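Local coordinates for RNA polymerase sigma factor SIGMA-28 (FliA) (Aquifex aeolicus, PDB 1RP3), which probably directs RNA polymerase to flagellar promoters as a DNA-binding sigma factor and is held inactive by the anti-sigma factor FlgM, at residues V25-T30 against I42-I46. Numbering follows the deposited sequence.
Sequences VKAIAT and IRDLI
Ala29 rests its lone methyl against Ile42, Leu45 and Ile46. Its CB lies 3.8 Å from Ile46 CG1 and 3.9 Å from both Ile42 CG1 and Leu45 CB, so one small group is touched by three side chains. The short alanine suits this place: its CA comes within 5.7 Å of Leu45 CA, and the axes of segments 25-30 and 42-46 approach to 9.1 Å, their directions at 130°. Ile42 extends alongside Ala29, its CG1 anti to the backbone N (chi1 -168°) and the chain fully stretched, which carries CD1 onto Thr30, 3.7 Å from OG1. Thr30 OG1 turns back to its own helix and donates to Lys26 O at 2.9 Å, approaching from above the carbonyl plane; this bond lets the hydroxyl border an apolar neighbour. Thr30 N is the second donor to that oxygen. At the other end, the beta-branched Val25 and Ile46 meet through methyls, Val25 CG1 lying 4.1 Å from Ile46 CG2. Val25 also packs on Ile76 of helix 66-85, while Ala43 of FlgM covers part of Ile46. This apolar seam joins helices 7-33 and 42-58 within the helical bundle of sigma-70 region 2.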
ATOM      1  N   VAL A  25      -8.825  -2.500  -8.197  1.00 27.74           N
ATOM      2  CA  VAL A  25      -8.894  -1.395  -7.251  1.00 26.44           C
ATOM      3  C   VAL A  25      -9.119  -1.917  -5.821  1.00 28.64           C
ATOM      4  O   VAL A  25      -8.572  -1.376  -4.852  1.00 28.56           O
ATOM      5  CB  VAL A  25     -10.040  -0.427  -7.591  1.00 26.47           C
ATOM      6  CG1 VAL A  25     -10.095   0.690  -6.557  1.00 23.35           C
ATOM      7  CG2 VAL A  25      -9.867   0.152  -9.003  1.00 26.36           C
ATOM      8  N   LYS A  26      -9.919  -2.974  -5.699  1.00 29.18           N
ATOM      9  CA  LYS A  26     -10.234  -3.569  -4.407  1.00 29.35           C
ATOM     10  C   LYS A  26      -8.951  -4.147  -3.833  1.00 28.09           C
ATOM     11  O   LYS A  26      -8.576  -3.847  -2.700  1.00 30.17           O
ATOM     12  CB  LYS A  26     -11.258  -4.696  -4.592  1.00 34.51           C
ATOM     13  CG  LYS A  26     -12.167  -5.012  -3.412  1.00 36.57           C
ATOM     14  CD  LYS A  26     -11.453  -5.061  -2.093  1.00 39.58           C
ATOM     15  CE  LYS A  26     -12.131  -6.009  -1.115  1.00 44.19           C
ATOM     16  NZ  LYS A  26     -11.921  -7.456  -1.470  1.00 44.91           N
ATOM     17  N   ALA A  27      -8.265  -4.951  -4.639  1.00 25.59           N
ATOM     18  CA  ALA A  27      -7.031  -5.597  -4.222  1.00 22.90           C
ATOM     19  C   ALA A  27      -5.967  -4.609  -3.736  1.00 24.47           C
ATOM     20  O   ALA A  27      -5.351  -4.803  -2.686  1.00 24.81           O
ATOM     21  CB  ALA A  27      -6.509  -6.426  -5.343  1.00 20.86           C
ATOM     22  N   ILE A  28      -5.837  -3.501  -4.461  1.00 25.35           N
ATOM     23  CA  ILE A  28      -4.866  -2.466  -4.141  1.00 22.20           C
ATOM     24  C   ILE A  28      -5.243  -1.728  -2.861  1.00 23.80           C
ATOM     25  O   ILE A  28      -4.389  -1.481  -2.015  1.00 23.71           O
ATOM     26  CB  ILE A  28      -4.688  -1.486  -5.346  1.00 22.37           C
ATOM     27  CG1 ILE A  28      -4.016  -2.242  -6.498  1.00 23.40           C
ATOM     28  CG2 ILE A  28      -3.836  -0.285  -4.949  1.00 18.77           C
ATOM     29  CD1 ILE A  28      -4.061  -1.527  -7.850  1.00 27.18           C
ATOM     30  N   ALA A  29      -6.523  -1.416  -2.699  1.00 24.42           N
ATOM     31  CA  ALA A  29      -6.994  -0.708  -1.515  1.00 23.34           C
ATOM     32  C   ALA A  29      -6.822  -1.575  -0.276  1.00 23.91           C
ATOM     33  O   ALA A  29      -6.368  -1.108   0.772  1.00 25.68           O
ATOM     34  CB  ALA A  29      -8.455  -0.302  -1.698  1.00 24.99           C
ATOM     35  N   THR A  30      -7.115  -2.861  -0.423  1.00 25.59           N
ATOM     36  CA  THR A  30      -6.985  -3.802   0.682  1.00 26.22           C
ATOM     37  C   THR A  30      -5.507  -3.910   1.105  1.00 28.14           C
ATOM     38  O   THR A  30      -5.186  -3.901   2.291  1.00 28.60           O
ATOM     39  CB  THR A  30      -7.524  -5.214   0.269  1.00 28.60           C
ATOM     40  OG1 THR A  30      -8.897  -5.108  -0.121  1.00 31.75           O
ATOM     41  CG2 THR A  30      -7.433  -6.211   1.418  1.00 27.35           C
ATOM     42  N   ILE A  42     -11.898   1.897   3.928  1.00 31.48           N
ATOM     43  CA  ILE A  42     -11.495   1.320   2.652  1.00 31.33           C
ATOM     44  C   ILE A  42     -12.343   1.807   1.491  1.00 32.01           C
ATOM     45  O   ILE A  42     -11.912   1.774   0.346  1.00 32.56           O
ATOM     46  CB  ILE A  42     -11.470  -0.228   2.676  1.00 31.71           C
ATOM     47  CG1 ILE A  42     -10.769  -0.758   1.412  1.00 31.14           C
ATOM     48  CG2 ILE A  42     -12.874  -0.795   2.821  1.00 27.27           C
ATOM     49  CD1 ILE A  42     -10.676  -2.263   1.320  1.00 30.09           C
ATOM     50  N   ARG A  43     -13.540   2.292   1.796  1.00 32.50           N
ATOM     51  CA  ARG A  43     -14.432   2.793   0.767  1.00 31.85           C
ATOM     52  C   ARG A  43     -13.901   4.112   0.214  1.00 31.77           C
ATOM     53  O   ARG A  43     -14.094   4.410  -0.962  1.00 31.18           O
ATOM     54  CB  ARG A  43     -15.864   2.905   1.305  1.00 31.70           C
ATOM     55  CG  ARG A  43     -16.521   1.536   1.597  1.00 30.80           C
ATOM     56  CD  ARG A  43     -17.903   1.686   2.265  1.00 31.66           C
ATOM     57  NE  ARG A  43     -17.854   2.532   3.461  1.00 31.13           N
ATOM     58  CZ  ARG A  43     -18.921   3.039   4.076  1.00 30.57           C
ATOM     59  NH1 ARG A  43     -20.145   2.786   3.630  1.00 31.34           N
ATOM     60  NH2 ARG A  43     -18.762   3.864   5.094  1.00 27.64           N
ATOM     61  N   ASP A  44     -13.185   4.873   1.039  1.00 31.80           N
ATOM     62  CA  ASP A  44     -12.593   6.132   0.578  1.00 32.31           C
ATOM     63  C   ASP A  44     -11.470   5.820  -0.412  1.00 32.27           C
ATOM     64  O   ASP A  44     -11.409   6.401  -1.513  1.00 32.00           O
ATOM     65  CB  ASP A  44     -12.048   6.960   1.747  1.00 33.37           C
ATOM     66  CG  ASP A  44     -13.141   7.689   2.509  1.00 38.38           C
ATOM     67  OD1 ASP A  44     -14.194   8.023   1.904  1.00 42.51           O
ATOM     68  OD2 ASP A  44     -12.942   7.942   3.718  1.00 38.58           O
ATOM     69  N   LEU A  45     -10.635   4.849  -0.036  1.00 30.59           N
ATOM     70  CA  LEU A  45      -9.517   4.406  -0.857  1.00 30.34           C
ATOM     71  C   LEU A  45     -10.055   3.925  -2.193  1.00 30.84           C
ATOM     72  O   LEU A  45      -9.589   4.346  -3.242  1.00 32.85           O
ATOM     73  CB  LEU A  45      -8.769   3.259  -0.170  1.00 28.28           C
ATOM     74  CG  LEU A  45      -7.728   3.518   0.925  1.00 27.35           C
ATOM     75  CD1 LEU A  45      -7.842   4.874   1.512  1.00 22.97           C
ATOM     76  CD2 LEU A  45      -7.896   2.488   1.993  1.00 23.90           C
ATOM     77  N   ILE A  46     -11.046   3.042  -2.148  1.00 30.97           N
ATOM     78  CA  ILE A  46     -11.644   2.515  -3.364  1.00 28.37           C
ATOM     79  C   ILE A  46     -12.232   3.644  -4.196  1.00 28.45           C
ATOM     80  O   ILE A  46     -12.060   3.673  -5.414  1.00 27.12           O
ATOM     81  CB  ILE A  46     -12.737   1.477  -3.051  1.00 27.31           C
ATOM     82  CG1 ILE A  46     -12.109   0.256  -2.384  1.00 25.78           C
ATOM     83  CG2 ILE A  46     -13.474   1.043  -4.341  1.00 26.25           C
ATOM     84  CD1 ILE A  46     -13.133  -0.801  -1.995  1.00 27.13           C
TER